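Local coordinates for metallo-beta-lactamase domain-containing protein 1 (Thermotoga maritima, PDB 1ZTC), which is probably a metal-dependent hydrolase of the metallo-beta-lactamase superfamily, perhaps an endoribonuclease, and carries two nickel ions in its crystal structure, at residues I48-N53 against L78-H83; H86-V91 against S121-S126. One frame throughout, in Å; residues are numbered along the deposited sequence. Where two conformers were deposited one is given.

Contact 1: residues I48-N53 against L78-H83. With NI (nickel (II) ion), chain F.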
loop_
_atom_site.group_PDB
_atom_site.type_symbol
_atom_site.label_atom_id
_atom_site.label_comp_id
_atom_site.label_asym_id
_atom_site.label_seq_id
_atom_site.Cartn_x
_atom_site.Cartn_y
_atom_site.Cartn_z
ATOM N N ILE A 48 16.593 -2.293 -20.596
ATOM C CA ILE A 48 15.975 -2.222 -19.269
ATOM C C ILE A 48 16.677 -3.157 -18.295
ATOM O O ILE A 48 16.899 -4.326 -18.588
ATOM C CB ILE A 48 14.460 -2.540 -19.331
ATOM C CG1 ILE A 48 13.755 -1.402 -20.075
ATOM C CG2 ILE A 48 13.882 -2.708 -17.901
ATOM C CD1 ILE A 48 12.328 -1.654 -20.453
ATOM N N ILE A 49 16.993 -2.640 -17.112
ATOM C CA ILE A 49 17.459 -3.481 -16.015
ATOM C C ILE A 49 16.371 -3.521 -14.960
ATOM O O ILE A 49 16.008 -2.470 -14.415
ATOM C CB ILE A 49 18.776 -2.978 -15.410
ATOM C CG1 ILE A 49 19.862 -2.907 -16.496
ATOM C CG2 ILE A 49 19.245 -3.899 -14.304
ATOM C CD1 ILE A 49 21.228 -2.396 -15.984
ATOM N N ASP A 50 15.864 -4.734 -14.695
ATOM C CA ASP A 50 14.751 -5.007 -13.776
ATOM C C ASP A 50 13.486 -4.275 -14.230
ATOM O O ASP A 50 13.223 -3.171 -13.772
ATOM C CB ASP A 50 15.116 -4.672 -12.326
ATOM C CG ASP A 50 16.033 -5.716 -11.697
ATOM O OD1 ASP A 50 16.352 -6.710 -12.390
ATOM O OD2 ASP A 50 16.416 -5.559 -10.518
ATOM N N PRO A 51 12.707 -4.905 -15.140
ATOM C CA PRO A 51 11.501 -4.280 -15.699
ATOM C C PRO A 51 10.367 -4.014 -14.709
ATOM O O PRO A 51 9.452 -3.233 -15.010
ATOM C CB PRO A 51 11.070 -5.262 -16.809
ATOM C CG PRO A 51 11.624 -6.578 -16.370
ATOM C CD PRO A 51 12.954 -6.230 -15.738
ATOM N N GLY A 52 10.430 -4.666 -13.543
ATOM C CA GLY A 52 9.551 -4.362 -12.473
ATOM C C GLY A 52 8.272 -5.177 -12.403
ATOM O O GLY A 52 8.123 -6.237 -13.013
ATOM N N ASN A 53 7.336 -4.648 -11.635
ATOM C CA ASN A 53 6.133 -5.350 -11.284
ATOM C C ASN A 53 4.901 -4.651 -11.858
ATOM O O ASN A 53 4.935 -3.483 -12.206
ATOM C CB ASN A 53 6.043 -5.432 -9.760
ATOM C CG ASN A 53 5.014 -6.442 -9.285
ATOM O OD1 ASN A 53 4.838 -7.482 -9.916
ATOM N ND2 ASN A 53 4.236 -6.065 -8.250
ATOM N N LEU A 78 17.891 -6.981 -18.642
ATOM C CA LEU A 78 18.746 -7.681 -17.688
ATOM C C LEU A 78 18.066 -7.761 -16.320
ATOM O O LEU A 78 17.348 -6.837 -15.907
ATOM C CB LEU A 78 20.105 -6.992 -17.572
ATOM C CG LEU A 78 20.884 -6.843 -18.881
ATOM C CD1 LEU A 78 20.510 -5.571 -19.615
ATOM C CD2 LEU A 78 22.364 -6.837 -18.606
ATOM N N PHE A 79 18.294 -8.877 -15.637
ATOM C CA PHE A 79 17.732 -9.109 -14.319
ATOM C C PHE A 79 18.811 -9.201 -13.260
ATOM O O PHE A 79 19.745 -9.988 -13.376
ATOM C CB PHE A 79 16.943 -10.423 -14.269
ATOM C CG PHE A 79 15.866 -10.554 -15.315
ATOM C CD1 PHE A 79 14.861 -9.596 -15.427
ATOM C CD2 PHE A 79 15.817 -11.676 -16.136
ATOM C CE1 PHE A 79 13.851 -9.725 -16.370
ATOM C CE2 PHE A 79 14.822 -11.809 -17.081
ATOM C CZ PHE A 79 13.818 -10.828 -17.190
ATOM N N THR A 80 18.659 -8.430 -12.192
ATOM C CA THR A 80 19.463 -8.663 -11.006
ATOM C C THR A 80 19.198 -10.066 -10.494
ATOM O O THR A 80 20.119 -10.805 -10.191
ATOM C CB THR A 80 19.205 -7.626 -9.914
ATOM O OG1 THR A 80 17.829 -7.631 -9.528
ATOM C CG2 THR A 80 19.620 -6.254 -10.415
ATOM N N HIS A 81 17.926 -10.449 -10.439
ATOM C CA HIS A 81 17.584 -11.786 -10.050
ATOM C C HIS A 81 16.137 -12.125 -10.373
ATOM O O HIS A 81 15.346 -11.249 -10.705
ATOM C CB HIS A 81 17.854 -11.974 -8.561
ATOM C CG HIS A 81 16.989 -11.154 -7.666
ATOM N ND1 HIS A 81 16.924 -9.779 -7.739
ATOM C CD2 HIS A 81 16.195 -11.517 -6.636
ATOM C CE1 HIS A 81 16.133 -9.335 -6.788
ATOM N NE2 HIS A 81 15.670 -10.369 -6.116
ATOM N N VAL A 82 15.791 -13.396 -10.197
ATOM C CA VAL A 82 14.506 -13.913 -10.606
ATOM C C VAL A 82 13.538 -13.902 -9.437
ATOM O O VAL A 82 13.278 -14.921 -8.828
ATOM C CB VAL A 82 14.690 -15.314 -11.211
ATOM C CG1 VAL A 82 13.311 -15.890 -11.640
ATOM C CG2 VAL A 82 15.627 -15.201 -12.369
ATOM N N HIS A 83 13.078 -12.699 -9.087
ATOM C CA HIS A 83 12.018 -12.495 -8.134
ATOM C C HIS A 83 10.981 -11.694 -8.873
ATOM O O HIS A 83 11.306 -10.736 -9.612
ATOM C CB HIS A 83 12.462 -11.787 -6.833
ATOM C CG HIS A 83 13.156 -12.696 -5.855
ATOM N ND1 HIS A 83 13.735 -12.242 -4.684
ATOM C CD2 HIS A 83 13.417 -14.030 -5.901
ATOM C CE1 HIS A 83 14.307 -13.256 -4.050
ATOM N NE2 HIS A 83 14.127 -14.350 -4.767
HETATM NI NI NI F . 14.621 -10.290 -4.239
HETATM O O HOH W 1 12.702 -9.377 -4.766
HETATM O O HOH W 2 13.306 -9.956 -2.225
#
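Asp50 and Thr80 join two neighbouring parallel strand ends of the metallo-beta-lactamase fold, just before the HxHxDH metal-binding loop. The strands pair at Ile49 and Leu78. Leu78 N donates to Ile48 O, and Asp50 N donates to Leu78 O at 2.8 Å. Past this ladder the side chain of Asp50 takes over. Its CG stands anti to its own carbonyl carbon (chi1 -76°), which turns both carboxylate oxygens to Thr80. OD1 accepts from Thr80 N at 2.9 Å, met on the syn side and 19° out of the carboxylate plane. OD2 accepts from Thr80 OG1 at 2.7 Å through its syn lone pair. Two bonds to one residue fix the rotation of the carboxylate. Beside it, CD of Pro51 meets the edge of the Phe79 ring at CE1, 3.7 Å away. On one face of the sheet, Ile49 CG1 touches Leu78 CD1. Thr80 also orients a metal ligand. His81 ND1 donates to Thr80 OG1 nearly in the ring plane, and His81 NE2 binds nickel with His83, His152 and Asp174. His83 uses the other kind of ring nitrogen, ND1, at 2.2 Å from the nickel.

Contact 2: residues H86-V91 against S121-S126. With NI (nickel (II) ion), chain E.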
loop_
_atom_site.group_PDB
_atom_site.type_symbol
_atom_site.label_atom_id
_atom_site.label_comp_id
_atom_site.label_asym_id
_atom_site.label_seq_id
_atom_site.Cartn_x
_atom_site.Cartn_y
_atom_site.Cartn_z
ATOM N N HIS A 86 10.729 -7.920 -9.571
ATOM C CA HIS A 86 11.757 -7.428 -10.500
ATOM C C HIS A 86 11.528 -7.820 -11.980
ATOM O O HIS A 86 11.943 -7.104 -12.903
ATOM C CB HIS A 86 13.122 -7.989 -10.036
ATOM C CG HIS A 86 13.595 -7.401 -8.750
ATOM N ND1 HIS A 86 14.668 -6.541 -8.683
ATOM C CD2 HIS A 86 13.111 -7.507 -7.487
ATOM C CE1 HIS A 86 14.838 -6.155 -7.429
ATOM N NE2 HIS A 86 13.895 -6.707 -6.692
ATOM N N ILE A 87 10.920 -8.977 -12.208
ATOM C CA ILE A 87 10.865 -9.560 -13.535
ATOM C C ILE A 87 9.496 -9.561 -14.219
ATOM O O ILE A 87 9.415 -9.837 -15.419
ATOM C CB ILE A 87 11.372 -11.017 -13.524
ATOM C CG1 ILE A 87 10.400 -11.930 -12.732
ATOM C CG2 ILE A 87 12.779 -11.080 -12.972
ATOM C CD1 ILE A 87 10.741 -13.362 -12.748
ATOM N N PHE A 88 8.426 -9.355 -13.472
ATOM C CA PHE A 88 7.086 -9.593 -14.024
ATOM C C PHE A 88 6.854 -8.882 -15.366
ATOM O O PHE A 88 6.333 -9.484 -16.337
ATOM C CB PHE A 88 5.987 -9.137 -13.067
ATOM C CG PHE A 88 4.627 -9.314 -13.646
ATOM C CD1 PHE A 88 3.982 -10.524 -13.545
ATOM C CD2 PHE A 88 4.024 -8.293 -14.375
ATOM C CE1 PHE A 88 2.752 -10.739 -14.159
ATOM C CE2 PHE A 88 2.789 -8.498 -14.988
ATOM C CZ PHE A 88 2.155 -9.717 -14.858
ATOM N N ASN A 89 7.240 -7.615 -15.418
ATOM C CA ASN A 89 6.986 -6.770 -16.600
ATOM C C ASN A 89 7.772 -7.203 -17.830
ATOM O O ASN A 89 7.545 -6.681 -18.920
ATOM C CB ASN A 89 7.233 -5.265 -16.300
ATOM C CG ASN A 89 6.226 -4.680 -15.350
ATOM O OD1 ASN A 89 5.134 -5.200 -15.214
ATOM N ND2 ASN A 89 6.568 -3.547 -14.713
ATOM N N SER A 90 8.686 -8.162 -17.659
ATOM C CA SER A 90 9.404 -8.786 -18.795
ATOM C C SER A 90 8.438 -9.327 -19.856
ATOM O O SER A 90 8.772 -9.388 -21.029
ATOM C CB SER A 90 10.304 -9.901 -18.278
ATOM O OG SER A 90 9.565 -10.997 -17.727
ATOM N N VAL A 91 7.227 -9.712 -19.445
ATOM C CA VAL A 91 6.209 -10.189 -20.363
ATOM C C VAL A 91 5.804 -9.153 -21.423
ATOM O O VAL A 91 5.247 -9.506 -22.467
ATOM C CB VAL A 91 4.942 -10.724 -19.612
ATOM C CG1 VAL A 91 5.320 -11.807 -18.632
ATOM C CG2 VAL A 91 4.168 -9.576 -18.872
ATOM N N SER A 121 6.572 -19.569 -13.577
ATOM C CA SER A 121 6.768 -20.387 -14.759
ATOM C C SER A 121 6.294 -19.721 -16.024
ATOM O O SER A 121 6.966 -19.813 -17.046
ATOM C CB SER A 121 6.026 -21.698 -14.625
ATOM O OG SER A 121 6.550 -22.370 -13.511
ATOM N N LYS A 122 5.126 -19.074 -15.960
ATOM C CA LYS A 122 4.605 -18.367 -17.119
ATOM C C LYS A 122 5.508 -17.204 -17.516
ATOM O O LYS A 122 5.776 -17.009 -18.672
ATOM C CB LYS A 122 3.181 -17.909 -16.858
ATOM C CG LYS A 122 2.224 -19.120 -16.822
ATOM C CD LYS A 122 0.842 -18.727 -16.224
ATOM C CE LYS A 122 -0.276 -18.723 -17.253
ATOM N NZ LYS A 122 -0.218 -19.864 -18.214
ATOM N N VAL A 123 5.965 -16.430 -16.556
ATOM C CA VAL A 123 6.866 -15.312 -16.863
ATOM C C VAL A 123 8.152 -15.814 -17.506
ATOM O O VAL A 123 8.535 -15.383 -18.580
ATOM C CB VAL A 123 7.229 -14.502 -15.585
ATOM C CG1 VAL A 123 8.289 -13.443 -15.897
ATOM C CG2 VAL A 123 6.000 -13.848 -15.019
ATOM N N ILE A 124 8.796 -16.768 -16.849
ATOM C CA ILE A 124 10.072 -17.308 -17.307
ATOM C C ILE A 124 9.952 -17.927 -18.687
ATOM O O ILE A 124 10.823 -17.738 -19.511
ATOM C CB ILE A 124 10.619 -18.345 -16.322
ATOM C CG1 ILE A 124 11.073 -17.655 -15.040
ATOM C CG2 ILE A 124 11.763 -19.197 -16.937
ATOM C CD1 ILE A 124 11.193 -18.586 -13.855
ATOM N N SER A 125 8.841 -18.629 -18.944
ATOM C CA SER A 125 8.579 -19.216 -20.255
ATOM C C SER A 125 8.422 -18.215 -21.381
ATOM O O SER A 125 8.533 -18.587 -22.534
ATOM C CB SER A 125 7.292 -20.043 -20.210
ATOM O OG SER A 125 7.535 -21.194 -19.446
ATOM N N SER A 126 8.105 -16.971 -21.057
ATOM C CA SER A 126 7.912 -15.961 -22.067
ATOM C C SER A 126 9.231 -15.466 -22.653
ATOM O O SER A 126 9.224 -14.814 -23.692
ATOM C CB SER A 126 7.107 -14.783 -21.482
ATOM O OG SER A 126 7.902 -13.913 -20.669
HETATM NI NI NI E . 13.343 -6.981 -4.532
HETATM O O HOH W 3 8.843 -11.925 -22.180
HETATM O O HOH W 4 11.990 -7.899 -2.526
HETATM O O HOH W 1 12.702 -9.377 -4.766
#
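Val123 of helix 114-125 packs against the turn of 3-10 helix that follows the metal-binding helix 84-87. Val123 meets Ile87, Phe88 and Val91, and no direct hydrogen bond crosses between the segments.

The apolar contacts centre on the two methyls of Val123. CG1 lies anti to the backbone N (chi1 174°) and reaches Ile87 CD1 at 4.0 Å. The same methyl sits 3.3 Å from Ser90 OG. CG2 touches Phe88 CD1 obliquely and Val91 CG1, each at 4.2 Å. Val91 CG1 also lies near Ser126 OG.

The polar groups turn back on their own segments. Ser90 OG, placed between its backbone N and carbonyl carbon (chi1 66°), donates to Ile87 O at 2.6 Å. Ser90 N donates to that same oxygen, so two bonds grip it. Trp127 NE1 is a further partner of Ser90 OG. Ser126 repeats the pattern in its own segment. Its OG donates to Val123 O at 2.6 Å, in the carbonyl plane, and its N bonds to the same oxygen.

One water links the segments. Water 3 lies 2.7 Å from Ser126 OG and 2.8 Å from Ser90 O and bridges the two.

Metal binding lies at the far end of segment 86-91. His86 NE2 holds the second nickel at 2.2 Å, completed by Asp85, Asp174 and His211 with two waters.

Around the contact, Phe88 packs on Leu54 of the second subunit, and Val91 on Ile119 of that subunit, while Lys122 forms a salt bridge with Glu94 of the same neighbour. Helix 114-125, which lies between strands 97-101 and 130-133 in the chain, packs on the 3-10 turn after helix 84-87.

How the contacts relate
Contact 1 lies near the centre of the chain. Contact 2 is farther out, and more of its residues meet the second subunit. Both are largely buried. Contact 1 joins sheet strands by backbone bonds and a carboxylate. Contact 2 joins helical segments by methyl packing and one bridging water. The chain runs directly from the first to the second through the metal-binding loop. Asp50 OD2 to His86 ND1, at 2.7 Å, is a probable hydrogen bond between them, and Gly52 O with Asn89 N is another. Contact 1 gives two histidines to one nickel ion and contact 2 gives one to the other. Water 1 binds both ions, and so does Asp174, so the two contacts meet at one dinuclear site.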